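Local coordinates for protein putative ferredoxin (Rhodopseudomonas palustris, PDB 4ID8) that probably carries electrons through a single bound [3Fe-4S] cluster and is associated with a cytochrome P450 of the same organism, at residues L5-D10 against N62-T67; D12-H17 against Y33-E38; H17-A22 against K56-E61. All blocks are in the same frame, centred on the assembly; numbering follows the deposited sequence.

How the contacts relate
The three contacts illustrate how a small ferredoxin builds a protein shell around one iron-sulfur cluster. Contact 1 ties the two chain ends into a strand pair, and contacts 2 and 3 are nested within the loop it closes. Contacts 2 and 3 share His17 and both touch the cluster, their centres about 9 Å apart; contact 2 supplies Cys14, and contact 3 supplies Cys20 and Cys59. Ala36 CB lies 3.5 Å from Cys20 SG, joining them. Contact 1, centred about 12 Å from contact 2 and 11 Å from contact 3, sends Val9 to the cluster and is probably hydrogen-bonded to contact 2 through Val9 N and Glu38 OE1 (2.9 Å) and to contact 3 through Lys56 NZ and Ile64 O (3.1 Å).

Contact 1: L5-D10 against N62-T67; sequences LTIHVD and NAIDIT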
ATOM      1  N   LEU A   5      10.474  -2.233   8.246  1.00 20.58           N
ATOM      2  CA  LEU A   5       9.568  -1.766   7.099  1.00 22.03           C
ATOM      3  C   LEU A   5       8.144  -1.347   7.449  1.00 22.34           C
ATOM      4  O   LEU A   5       7.399  -2.096   8.062  1.00 22.52           O
ATOM      5  CB  LEU A   5       9.498  -2.730   5.915  1.00 22.68           C
ATOM      6  CG  LEU A   5      10.742  -3.279   5.203  1.00 24.69           C
ATOM      7  CD1 LEU A   5      10.266  -4.095   4.096  1.00 24.36           C
ATOM      8  CD2 LEU A   5      11.569  -2.165   4.620  1.00 26.53           C
ATOM      9  N   THR A   6       7.781  -0.119   7.053  1.00 23.96           N
ATOM     10  CA  THR A   6       6.384   0.413   7.118  1.00 23.82           C
ATOM     11  C   THR A   6       5.926   0.935   5.746  1.00 24.69           C
ATOM     12  O   THR A   6       6.763   1.288   4.894  1.00 25.08           O
ATOM     13  CB  THR A   6       6.147   1.484   8.241  1.00 23.23           C
ATOM     14  OG1 THR A   6       6.602   2.777   7.834  1.00 23.79           O
ATOM     15  CG2 THR A   6       6.836   1.120   9.522  1.00 22.83           C
ATOM     16  N   ILE A   7       4.603   0.957   5.541  1.00 25.31           N
ATOM     17  CA  ILE A   7       3.973   1.402   4.299  1.00 25.13           C
ATOM     18  C   ILE A   7       3.235   2.689   4.517  1.00 24.16           C
ATOM     19  O   ILE A   7       2.621   2.854   5.549  1.00 24.49           O
ATOM     20  CB  ILE A   7       2.830   0.508   3.917  1.00 25.83           C
ATOM     21  CG1 ILE A   7       3.249  -0.910   3.677  1.00 27.43           C
ATOM     22  CG2 ILE A   7       2.244   0.999   2.629  1.00 27.46           C
ATOM     23  CD1 ILE A   7       3.738  -1.101   2.239  1.00 28.54           C
ATOM     24  N   HIS A   8       3.259   3.581   3.542  1.00 22.89           N
ATOM     25  CA  HIS A   8       2.372   4.743   3.546  1.00 22.70           C
ATOM     26  C   HIS A   8       1.775   4.983   2.172  1.00 21.74           C
ATOM     27  O   HIS A   8       2.470   4.933   1.176  1.00 22.66           O
ATOM     28  CB  HIS A   8       3.163   5.967   4.020  1.00 22.57           C
ATOM     29  CG  HIS A   8       2.456   7.276   3.856  1.00 21.34           C
ATOM     30  ND1 HIS A   8       1.280   7.582   4.515  1.00 19.88           N
ATOM     31  CD2 HIS A   8       2.790   8.380   3.145  1.00 20.41           C
ATOM     32  CE1 HIS A   8       0.898   8.805   4.167  1.00 22.12           C
ATOM     33  NE2 HIS A   8       1.794   9.306   3.329  1.00 21.58           N
ATOM     34  N   VAL A   9       0.490   5.283   2.096  1.00 21.90           N
ATOM     35  CA  VAL A   9      -0.078   5.764   0.823  1.00 20.05           C
ATOM     36  C   VAL A   9      -0.259   7.239   0.868  1.00 21.26           C
ATOM     37  O   VAL A   9      -0.924   7.758   1.755  1.00 23.32           O
ATOM     38  CB  VAL A   9      -1.463   5.147   0.573  1.00 20.07           C
ATOM     39  CG1 VAL A   9      -2.017   5.598  -0.774  1.00 16.77           C
ATOM     40  CG2 VAL A   9      -1.403   3.627   0.703  1.00 16.22           C
ATOM     41  N   ASP A  10       0.284   7.955  -0.087  1.00 22.34           N
ATOM     42  CA  ASP A  10       0.078   9.406  -0.140  1.00 23.12           C
ATOM     43  C   ASP A  10      -1.298   9.687  -0.726  1.00 24.11           C
ATOM     44  O   ASP A  10      -1.579   9.346  -1.865  1.00 23.79           O
ATOM     45  CB  ASP A  10       1.169  10.013  -1.013  1.00 23.34           C
ATOM     46  CG  ASP A  10       1.097  11.540  -1.129  1.00 26.12           C
ATOM     47  OD1 ASP A  10       2.171  12.129  -1.358  1.00 29.33           O
ATOM     48  OD2 ASP A  10       0.015  12.160  -1.039  1.00 26.69           O
ATOM     49  N   ASN A  62       2.507   6.155  -8.315  1.00 30.29           N
ATOM     50  CA  ASN A  62       3.679   6.169  -7.418  1.00 31.07           C
ATOM     51  C   ASN A  62       3.357   6.726  -6.053  1.00 29.70           C
ATOM     52  O   ASN A  62       4.118   7.481  -5.456  1.00 28.72           O
ATOM     53  CB  ASN A  62       4.924   6.807  -8.087  1.00 31.99           C
ATOM     54  CG  ASN A  62       5.424   5.961  -9.298  1.00 36.44           C
ATOM     55  OD1 ASN A  62       5.426   4.682  -9.289  1.00 39.92           O
ATOM     56  ND2 ASN A  62       5.800   6.662 -10.353  1.00 39.34           N
ATOM     57  N   ALA A  63       2.186   6.312  -5.585  1.00 29.02           N
ATOM     58  CA  ALA A  63       1.566   6.825  -4.372  1.00 27.94           C
ATOM     59  C   ALA A  63       2.074   6.147  -3.094  1.00 27.33           C
ATOM     60  O   ALA A  63       1.873   6.691  -2.029  1.00 27.25           O
ATOM     61  CB  ALA A  63       0.060   6.693  -4.463  1.00 27.75           C
ATOM     62  N   ILE A  64       2.752   5.000  -3.206  1.00 26.35           N
ATOM     63  CA  ILE A  64       3.166   4.229  -2.034  1.00 26.63           C
ATOM     64  C   ILE A  64       4.659   4.449  -1.640  1.00 27.57           C
ATOM     65  O   ILE A  64       5.553   4.262  -2.448  1.00 27.77           O
ATOM     66  CB  ILE A  64       2.852   2.693  -2.205  1.00 25.60           C
ATOM     67  CG1 ILE A  64       1.345   2.473  -2.476  1.00 26.20           C
ATOM     68  CG2 ILE A  64       3.363   1.858  -0.976  1.00 23.94           C
ATOM     69  CD1 ILE A  64       0.947   1.097  -3.056  1.00 21.07           C
ATOM     70  N   ASP A  65       4.910   4.799  -0.378  1.00 29.16           N
ATOM     71  CA  ASP A  65       6.260   4.853   0.172  1.00 30.53           C
ATOM     72  C   ASP A  65       6.508   3.701   1.088  1.00 30.41           C
ATOM     73  O   ASP A  65       5.670   3.390   1.908  1.00 30.68           O
ATOM     74  CB  ASP A  65       6.408   6.026   1.102  1.00 31.72           C
ATOM     75  CG  ASP A  65       6.079   7.310   0.469  1.00 34.00           C
ATOM     76  OD1 ASP A  65       6.583   7.485  -0.660  1.00 34.15           O
ATOM     77  OD2 ASP A  65       5.344   8.127   1.135  1.00 38.34           O
ATOM     78  N   ILE A  66       7.675   3.092   1.000  1.00 30.11           N
ATOM     79  CA  ILE A  66       8.032   2.114   1.988  1.00 31.09           C
ATOM     80  C   ILE A  66       9.209   2.698   2.752  1.00 32.27           C
ATOM     81  O   ILE A  66      10.182   3.109   2.133  1.00 32.41           O
ATOM     82  CB  ILE A  66       8.332   0.764   1.327  1.00 30.77           C
ATOM     83  CG1 ILE A  66       7.039   0.101   0.937  1.00 30.28           C
ATOM     84  CG2 ILE A  66       9.052  -0.188   2.258  1.00 29.61           C
ATOM     85  CD1 ILE A  66       7.248  -0.923  -0.053  1.00 33.86           C
ATOM     86  N   THR A  67       9.097   2.802   4.073  1.00 32.88           N
ATOM     87  CA  THR A  67      10.248   3.186   4.894  1.00 34.45           C
ATOM     88  C   THR A  67      11.039   1.950   5.347  1.00 35.40           C
ATOM     89  O   THR A  67      10.472   0.900   5.623  1.00 34.42           O
ATOM     90  CB  THR A  67       9.874   3.977   6.166  1.00 34.27           C
ATOM     91  OG1 THR A  67       9.325   3.063   7.130  1.00 36.60           O
ATOM     92  CG2 THR A  67       8.916   5.124   5.882  1.00 32.68           C
TER
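Asp10 N meets Ala63 O at 2.8 Å in an almost perfectly straight hydrogen bond (179° at the hydrogen), and with it the backbones of 5-10 and 62-67 join as two antiparallel strands. His8 and Asp65 form a hydrogen-bonded pair, His8 N giving to Asp65 O and Asp65 N to His8 O, each at 2.9 Å. Thr6 and Thr67 repeat the pattern with less regular geometry and add a side-chain link: their hydroxyls, Thr6 OG1 and Thr67 OG1, are hydrogen-bonded at 2.8 Å. Both threonines hold OG1 between the backbone N and the carbonyl carbon (chi1 81° and 75°), which turns the two oxygens to face each other.

On the same side of the sheet, His8 and Asp65 run alongside one another. Asp65 OD2 comes up to the edge of the imidazole, near its plane and 3.3 Å from His8 CD2, while the stronger polar partner of the ring is Glu38, bonded to ND1. Asp10, past the end of the strand, uses OD2 to accept a hydrogen bond from the backbone N of Asp12.

The other side is apolar. Ile7 CD1 lies against Ile66 CG1 at 3.7 Å, with the two side chains pointing the same way; Ile7 CG2 meets Ile64 CG2 obliquely at 3.9 Å. Phe28 touches Ile7, Val9 and Ile64, while Trp53 of helix 49-58 touches Leu5 and Ile66. The alternation thus gives the sheet two characters, a hydroxyl, imidazole and carboxylate row on one side and, on the other, an apolar surface that reaches the cluster through Val9.

Contact 2: D12-H17 against Y33-E38; sequences DKCQGH and YGNAHE. With F3S (Fe3-s4 cluster), chain B.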
ATOM      1  N   ASP A  12      -2.727  12.360  -1.711  1.00 31.21           N
ATOM      2  CA  ASP A  12      -2.788  13.216  -2.874  1.00 32.79           C
ATOM      3  C   ASP A  12      -2.443  12.525  -4.198  1.00 32.16           C
ATOM      4  O   ASP A  12      -3.080  12.796  -5.237  1.00 31.46           O
ATOM      5  CB  ASP A  12      -1.999  14.500  -2.658  1.00 35.32           C
ATOM      6  CG  ASP A  12      -2.714  15.466  -1.695  1.00 39.40           C
ATOM      7  OD1 ASP A  12      -3.947  15.639  -1.815  1.00 43.03           O
ATOM      8  OD2 ASP A  12      -2.036  16.051  -0.811  1.00 47.22           O
ATOM      9  N   LYS A  13      -1.490  11.604  -4.144  1.00 30.87           N
ATOM     10  CA  LYS A  13      -1.160  10.791  -5.297  1.00 29.36           C
ATOM     11  C   LYS A  13      -2.165   9.681  -5.631  1.00 28.23           C
ATOM     12  O   LYS A  13      -2.436   9.456  -6.788  1.00 29.34           O
ATOM     13  CB  LYS A  13       0.246  10.240  -5.147  1.00 29.24           C
ATOM     14  CG  LYS A  13       1.268  11.343  -5.056  1.00 31.99           C
ATOM     15  CD  LYS A  13       2.488  10.822  -4.409  1.00 35.43           C
ATOM     16  CE  LYS A  13       3.715  11.282  -5.129  1.00 41.12           C
ATOM     17  NZ  LYS A  13       4.575  12.147  -4.284  1.00 41.92           N
ATOM     18  N   CYS A  14      -2.734   8.999  -4.640  1.00 26.46           N
ATOM     19  CA  CYS A  14      -3.727   7.920  -4.886  1.00 24.53           C
ATOM     20  C   CYS A  14      -4.877   8.325  -5.808  1.00 23.73           C
ATOM     21  O   CYS A  14      -5.565   9.264  -5.530  1.00 24.51           O
ATOM     22  CB  CYS A  14      -4.320   7.428  -3.561  1.00 23.44           C
ATOM     23  SG  CYS A  14      -5.212   5.908  -3.799  1.00 24.64           S
ATOM     24  N   GLN A  15      -5.085   7.615  -6.905  1.00 23.81           N
ATOM     25  CA  GLN A  15      -6.276   7.808  -7.767  1.00 22.49           C
ATOM     26  C   GLN A  15      -7.212   6.563  -7.721  1.00 20.89           C
ATOM     27  O   GLN A  15      -8.010   6.329  -8.628  1.00 19.55           O
ATOM     28  CB  GLN A  15      -5.852   8.068  -9.220  1.00 23.56           C
ATOM     29  CG  GLN A  15      -5.020   9.334  -9.523  1.00 25.39           C
ATOM     30  CD  GLN A  15      -5.568  10.559  -8.865  1.00 34.09           C
ATOM     31  OE1 GLN A  15      -4.815  11.342  -8.283  1.00 38.91           O
ATOM     32  NE2 GLN A  15      -6.886  10.732  -8.907  1.00 33.82           N
ATOM     33  N   GLY A  16      -7.087   5.765  -6.670  1.00 20.11           N
ATOM     34  CA  GLY A  16      -7.873   4.532  -6.507  1.00 20.32           C
ATOM     35  C   GLY A  16      -7.877   3.443  -7.565  1.00 20.52           C
ATOM     36  O   GLY A  16      -8.939   2.850  -7.858  1.00 20.44           O
ATOM     37  N   HIS A  17      -6.714   3.161  -8.163  1.00 21.02           N
ATOM     38  CA  HIS A  17      -6.541   1.970  -9.017  1.00 20.31           C
ATOM     39  C   HIS A  17      -6.868   0.664  -8.322  1.00 20.95           C
ATOM     40  O   HIS A  17      -7.379  -0.249  -8.959  1.00 21.88           O
ATOM     41  CB  HIS A  17      -5.138   1.939  -9.584  1.00 20.97           C
ATOM     42  CG  HIS A  17      -4.896   3.036 -10.572  1.00 21.59           C
ATOM     43  ND1 HIS A  17      -4.419   4.272 -10.202  1.00 24.12           N
ATOM     44  CD2 HIS A  17      -5.131   3.104 -11.900  1.00 21.47           C
ATOM     45  CE1 HIS A  17      -4.317   5.043 -11.269  1.00 24.08           C
ATOM     46  NE2 HIS A  17      -4.771   4.368 -12.308  1.00 24.26           N
ATOM     47  N   TYR A  33     -14.504   5.905  -1.047  1.00 20.30           N
ATOM     48  CA  TYR A  33     -14.240   6.600  -2.325  1.00 20.20           C
ATOM     49  C   TYR A  33     -13.154   5.931  -3.153  1.00 20.02           C
ATOM     50  O   TYR A  33     -12.704   6.499  -4.127  1.00 19.83           O
ATOM     51  CB  TYR A  33     -13.944   8.074  -2.071  1.00 18.56           C
ATOM     52  CG  TYR A  33     -15.034   8.603  -1.213  1.00 20.74           C
ATOM     53  CD1 TYR A  33     -16.181   9.181  -1.779  1.00 21.89           C
ATOM     54  CD2 TYR A  33     -15.019   8.372   0.158  1.00 23.22           C
ATOM     55  CE1 TYR A  33     -17.226   9.600  -0.997  1.00 23.19           C
ATOM     56  CE2 TYR A  33     -16.071   8.781   0.976  1.00 27.64           C
ATOM     57  CZ  TYR A  33     -17.169   9.408   0.390  1.00 24.65           C
ATOM     58  OH  TYR A  33     -18.174   9.821   1.196  1.00 22.19           O
ATOM     59  N   GLY A  34     -12.747   4.735  -2.737  1.00 19.40           N
ATOM     60  CA  GLY A  34     -11.743   3.971  -3.437  1.00 20.00           C
ATOM     61  C   GLY A  34     -10.278   4.249  -3.173  1.00 19.79           C
ATOM     62  O   GLY A  34      -9.421   3.648  -3.812  1.00 20.34           O
ATOM     63  N   ASN A  35      -9.983   5.133  -2.235  1.00 20.20           N
ATOM     64  CA  ASN A  35      -8.599   5.470  -1.922  1.00 20.43           C
ATOM     65  C   ASN A  35      -8.011   4.532  -0.912  1.00 20.26           C
ATOM     66  O   ASN A  35      -8.711   4.051   0.007  1.00 18.80           O
ATOM     67  CB  ASN A  35      -8.516   6.884  -1.394  1.00 21.41           C
ATOM     68  CG  ASN A  35      -8.930   7.900  -2.420  1.00 23.53           C
ATOM     69  OD1 ASN A  35      -8.222   8.149  -3.386  1.00 29.44           O
ATOM     70  ND2 ASN A  35     -10.071   8.498  -2.213  1.00 26.88           N
ATOM     71  N   ALA A  36      -6.734   4.247  -1.101  1.00 20.03           N
ATOM     72  CA  ALA A  36      -6.064   3.302  -0.243  1.00 20.73           C
ATOM     73  C   ALA A  36      -5.350   3.989   0.936  1.00 21.27           C
ATOM     74  O   ALA A  36      -4.945   5.161   0.865  1.00 21.48           O
ATOM     75  CB  ALA A  36      -5.119   2.449  -1.029  1.00 20.05           C
ATOM     76  N   HIS A  37      -5.214   3.248   2.029  1.00 21.46           N
ATOM     77  CA  HIS A  37      -4.414   3.688   3.149  1.00 23.23           C
ATOM     78  C   HIS A  37      -3.816   2.465   3.863  1.00 23.39           C
ATOM     79  O   HIS A  37      -4.420   1.380   3.831  1.00 23.84           O
ATOM     80  CB  HIS A  37      -5.219   4.606   4.101  1.00 22.68           C
ATOM     81  CG  HIS A  37      -6.497   4.010   4.565  1.00 27.20           C
ATOM     82  ND1 HIS A  37      -7.720   4.363   4.029  1.00 29.93           N
ATOM     83  CD2 HIS A  37      -6.755   3.068   5.519  1.00 32.14           C
ATOM     84  CE1 HIS A  37      -8.678   3.661   4.635  1.00 35.03           C
ATOM     85  NE2 HIS A  37      -8.122   2.874   5.549  1.00 32.07           N
ATOM     86  N   GLU A  38      -2.633   2.635   4.479  1.00 23.88           N
ATOM     87  CA  GLU A  38      -2.032   1.594   5.311  1.00 24.94           C
ATOM     88  C   GLU A  38      -2.926   1.182   6.481  1.00 26.55           C
ATOM     89  O   GLU A  38      -3.673   1.941   7.003  1.00 25.39           O
ATOM     90  CB  GLU A  38      -0.656   1.991   5.820  1.00 23.64           C
ATOM     91  CG  GLU A  38      -0.633   3.303   6.575  1.00 21.58           C
ATOM     92  CD  GLU A  38      -0.445   4.487   5.641  1.00 20.95           C
ATOM     93  OE1 GLU A  38      -0.939   4.389   4.487  1.00 19.77           O
ATOM     94  OE2 GLU A  38       0.183   5.511   6.049  1.00 18.48           O
TER
HETATM   95 FE1  F3S B 101      -4.138   4.171  -4.885  1.00 23.42          FE
HETATM   96 FE3  F3S B 101      -3.468   1.725  -4.489  1.00 21.93          FE
HETATM   97 FE4  F3S B 101      -2.075   3.177  -6.057  1.00 25.64          FE
HETATM   98  S1  F3S B 101      -5.542   2.466  -4.721  1.00 22.70           S
HETATM   99  S2  F3S B 101      -3.584   4.600  -6.990  1.00 29.50           S
HETATM  100  S3  F3S B 101      -2.312   3.439  -3.925  1.00 24.69           S
HETATM  101  S4  F3S B 101      -2.704   1.108  -6.499  1.00 26.67           S
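The first cysteine of the cluster-binding loop, a CXXHXXC motif with histidine at its centre, is held here against the strand that follows the 33-35 turn. Cys14 SG binds iron FE1 of the [3Fe-4S] cluster at 2.3 Å, and SG stands anti to the backbone N (chi1 -167°), bringing it toward 33-38. There the sulfur accepts a nearly straight hydrogen bond from Ala36 N, 3.5 Å away with 173° at the hydrogen. A second comes from within its own loop, Gly16 N to Cys14 SG at 3.4 Å. Two N-H groups thus grip one thiolate; such N-H...S bonds would be expected to stabilise its negative charge and influence the cluster's potential. Ala36 CB rests on cluster S1 at 3.7 Å. Next door, Gly16 CA lies only 3.2 Å from Gly34 O. A side chain on Gly16 would collide with that carbonyl, and its positive phi (55°) also suits glycine. The 12-17 loop runs between strand 6-9 and helix 19-23; its partner leads into strand 36-38, which pairs antiparallel with 28-30, while Asp31 OD1 holds Asn35 N at the turn.

Contact 3: H17-A22 against K56-E61; sequences HARCKA and KSNCPE. With F3S (Fe3-s4 cluster), chain B.
His17 lays one face of its imidazole on Pro60: CG of the proline sits 3.7 Å from the ring centroid and 10° off the normal, a CH-pi contact, while an edge of the ring is turned to cluster S2. CG of Glu61 lies beside the same ring; how the carboxylate beyond it meets the imidazole is doubtful in the model. Next, Ala18, at the N-cap of helix 19-23, places its backbone N 3.1 Å from cluster S1. Arg19 follows, and a bend in its chain at chi3 (81°) sets NE beside Asn58 once CD has passed 3.5 Å from Asn58 O. Asn58 ND2 stands at the edge of the guanidinium, 3.4 Å from Arg19 NE; both are donors, so this is proximity without a hydrogen bond. Cys20 SG then binds iron FE3 at 2.3 Å.

The other segment answers with Cys59, whose SG binds iron FE4 at 2.2 Å and accepts a hydrogen bond from Glu61 N (3.4 Å). Glu61 itself folds beside the cluster, CG lying 3.8 Å from S2. An alanine here would take away CG and the carboxylate, which would probably open a gap beside S2 and leave that rim of the His17 ring without its aliphatic neighbour.

Cysteines from two helix ends thus hold two irons, Cys20 at the start of 19-23 and Cys59 just past the end of 49-58. Behind them, Ile64 of strand 64-67 touches both Cys20 and Cys59, and Phe28 of strand 28-30 packs on Cys20; Lys21 NZ reaches forward to hydrogen-bond the carbonyl oxygens of Pro25 and Phe28.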
ATOM      1  N   HIS A  17      -6.714   3.161  -8.163  1.00 21.02           N
ATOM      2  CA  HIS A  17      -6.541   1.970  -9.017  1.00 20.31           C
ATOM      3  C   HIS A  17      -6.868   0.664  -8.322  1.00 20.95           C
ATOM      4  O   HIS A  17      -7.379  -0.249  -8.959  1.00 21.88           O
ATOM      5  CB  HIS A  17      -5.138   1.939  -9.584  1.00 20.97           C
ATOM      6  CG  HIS A  17      -4.896   3.036 -10.572  1.00 21.59           C
ATOM      7  ND1 HIS A  17      -4.419   4.272 -10.202  1.00 24.12           N
ATOM      8  CD2 HIS A  17      -5.131   3.104 -11.900  1.00 21.47           C
ATOM      9  CE1 HIS A  17      -4.317   5.043 -11.269  1.00 24.08           C
ATOM     10  NE2 HIS A  17      -4.771   4.368 -12.308  1.00 24.26           N
ATOM     11  N   ALA A  18      -6.600   0.607  -7.021  1.00 21.27           N
ATOM     12  CA  ALA A  18      -6.803  -0.544  -6.172  1.00 22.08           C
ATOM     13  C   ALA A  18      -5.877  -1.751  -6.460  1.00 22.16           C
ATOM     14  O   ALA A  18      -6.180  -2.873  -6.024  1.00 21.31           O
ATOM     15  CB  ALA A  18      -8.328  -0.973  -6.108  1.00 22.54           C
ATOM     16  N   ARG A  19      -4.753  -1.518  -7.153  1.00 22.21           N
ATOM     17  CA  ARG A  19      -3.816  -2.599  -7.442  1.00 23.07           C
ATOM     18  C   ARG A  19      -3.168  -3.067  -6.149  1.00 23.66           C
ATOM     19  O   ARG A  19      -2.972  -4.277  -5.947  1.00 23.58           O
ATOM     20  CB  ARG A  19      -2.733  -2.152  -8.444  1.00 24.29           C
ATOM     21  CG  ARG A  19      -3.270  -1.647  -9.825  1.00 23.89           C
ATOM     22  CD  ARG A  19      -2.206  -1.634 -10.965  1.00 26.99           C
ATOM     23  NE  ARG A  19      -2.018  -2.968 -11.568  1.00 32.31           N
ATOM     24  CZ  ARG A  19      -2.892  -3.605 -12.367  1.00 32.16           C
ATOM     25  NH1 ARG A  19      -4.055  -3.046 -12.700  1.00 31.15           N
ATOM     26  NH2 ARG A  19      -2.611  -4.832 -12.816  1.00 32.43           N
ATOM     27  N   CYS A  20      -2.829  -2.090  -5.295  1.00 22.93           N
ATOM     28  CA  CYS A  20      -2.262  -2.323  -3.974  1.00 22.86           C
ATOM     29  C   CYS A  20      -3.137  -3.283  -3.159  1.00 23.93           C
ATOM     30  O   CYS A  20      -2.639  -4.212  -2.492  1.00 23.05           O
ATOM     31  CB  CYS A  20      -2.119  -0.991  -3.209  1.00 22.65           C
ATOM     32  SG  CYS A  20      -3.664  -0.001  -3.056  1.00 20.21           S
ATOM     33  N   LYS A  21      -4.443  -3.028  -3.203  1.00 24.62           N
ATOM     34  CA  LYS A  21      -5.396  -3.844  -2.512  1.00 25.31           C
ATOM     35  C   LYS A  21      -5.598  -5.214  -3.158  1.00 26.47           C
ATOM     36  O   LYS A  21      -5.759  -6.205  -2.439  1.00 26.90           O
ATOM     37  CB  LYS A  21      -6.709  -3.071  -2.318  1.00 25.40           C
ATOM     38  CG  LYS A  21      -7.857  -3.888  -1.648  1.00 25.44           C
ATOM     39  CD  LYS A  21      -7.807  -3.803  -0.162  1.00 22.38           C
ATOM     40  CE  LYS A  21      -8.443  -5.012   0.439  1.00 21.56           C
ATOM     41  NZ  LYS A  21      -7.904  -4.897   1.796  1.00 23.10           N
ATOM     42  N   ALA A  22      -5.592  -5.311  -4.486  1.00 27.20           N
ATOM     43  CA  ALA A  22      -5.625  -6.652  -5.095  1.00 28.66           C
ATOM     44  C   ALA A  22      -4.386  -7.481  -4.819  1.00 29.26           C
ATOM     45  O   ALA A  22      -4.517  -8.657  -4.753  1.00 30.74           O
ATOM     46  CB  ALA A  22      -5.876  -6.607  -6.611  1.00 28.95           C
ATOM     47  N   LYS A  56       4.048  -1.452  -4.131  1.00 25.55           N
ATOM     48  CA  LYS A  56       4.696  -0.161  -4.426  1.00 25.33           C
ATOM     49  C   LYS A  56       5.135  -0.070  -5.885  1.00 26.12           C
ATOM     50  O   LYS A  56       4.963   0.960  -6.495  1.00 24.70           O
ATOM     51  CB  LYS A  56       5.855   0.072  -3.482  1.00 25.79           C
ATOM     52  CG  LYS A  56       6.735   1.266  -3.750  1.00 27.25           C
ATOM     53  CD  LYS A  56       7.881   1.264  -2.758  1.00 28.88           C
ATOM     54  CE  LYS A  56       8.941   2.210  -3.206  1.00 32.82           C
ATOM     55  NZ  LYS A  56       8.362   3.559  -3.474  1.00 36.77           N
ATOM     56  N   SER A  57       5.672  -1.157  -6.454  1.00 27.69           N
ATOM     57  CA  SER A  57       6.174  -1.099  -7.817  1.00 29.13           C
ATOM     58  C   SER A  57       5.012  -0.907  -8.789  1.00 29.78           C
ATOM     59  O   SER A  57       5.094  -0.119  -9.751  1.00 29.61           O
ATOM     60  CB  SER A  57       6.891  -2.383  -8.153  1.00 29.18           C
ATOM     61  OG  SER A  57       7.444  -2.296  -9.463  1.00 31.96           O
ATOM     62  N   ASN A  58       3.928  -1.633  -8.488  1.00 30.19           N
ATOM     63  CA  ASN A  58       2.686  -1.656  -9.266  1.00 30.41           C
ATOM     64  C   ASN A  58       1.720  -0.449  -9.258  1.00 29.14           C
ATOM     65  O   ASN A  58       0.936  -0.296 -10.200  1.00 29.04           O
ATOM     66  CB  ASN A  58       1.928  -2.924  -8.935  1.00 30.59           C
ATOM     67  CG  ASN A  58       2.017  -3.899 -10.042  1.00 34.48           C
ATOM     68  OD1 ASN A  58       3.107  -4.123 -10.574  1.00 40.44           O
ATOM     69  ND2 ASN A  58       0.872  -4.418 -10.482  1.00 36.73           N
ATOM     70  N   CYS A  59       1.785   0.399  -8.234  1.00 28.55           N
ATOM     71  CA  CYS A  59       0.931   1.577  -8.217  1.00 27.86           C
ATOM     72  C   CYS A  59       1.246   2.506  -9.406  1.00 28.59           C
ATOM     73  O   CYS A  59       2.337   3.061  -9.476  1.00 27.80           O
ATOM     74  CB  CYS A  59       1.024   2.378  -6.920  1.00 26.96           C
ATOM     75  SG  CYS A  59      -0.177   3.840  -6.930  1.00 23.85           S
ATOM     76  N   PRO A  60       0.249   2.738 -10.300  1.00 29.39           N
ATOM     77  CA  PRO A  60       0.447   3.649 -11.453  1.00 29.35           C
ATOM     78  C   PRO A  60       0.766   5.088 -11.092  1.00 28.94           C
ATOM     79  O   PRO A  60       1.332   5.783 -11.911  1.00 29.17           O
ATOM     80  CB  PRO A  60      -0.905   3.550 -12.215  1.00 30.00           C
ATOM     81  CG  PRO A  60      -1.512   2.221 -11.731  1.00 29.67           C
ATOM     82  CD  PRO A  60      -1.131   2.204 -10.277  1.00 28.41           C
ATOM     83  N   GLU A  61       0.430   5.514  -9.872  1.00 28.90           N
ATOM     84  CA  GLU A  61       0.517   6.911  -9.452  1.00 29.30           C
ATOM     85  C   GLU A  61       1.740   7.219  -8.584  1.00 30.55           C
ATOM     86  O   GLU A  61       1.979   8.405  -8.174  1.00 30.80           O
ATOM     87  CB  GLU A  61      -0.744   7.294  -8.712  1.00 28.03           C
ATOM     88  CG  GLU A  61      -2.053   7.060  -9.480  1.00 30.57           C
ATOM     89  CD  GLU A  61      -2.146   7.780 -10.871  1.00 33.35           C
ATOM     90  OE1 GLU A  61      -2.893   7.295 -11.776  1.00 32.55           O
ATOM     91  OE2 GLU A  61      -1.470   8.823 -11.068  1.00 34.53           O
TER
HETATM   92 FE1  F3S B 101      -4.138   4.171  -4.885  1.00 23.42          FE
HETATM   93 FE3  F3S B 101      -3.468   1.725  -4.489  1.00 21.93          FE
HETATM   94 FE4  F3S B 101      -2.075   3.177  -6.057  1.00 25.64          FE
HETATM   95  S1  F3S B 101      -5.542   2.466  -4.721  1.00 22.70           S
HETATM   96  S2  F3S B 101      -3.584   4.600  -6.990  1.00 29.50           S
HETATM   97  S3  F3S B 101      -2.312   3.439  -3.925  1.00 24.69           S
HETATM   98  S4  F3S B 101      -2.704   1.108  -6.499  1.00 26.67           S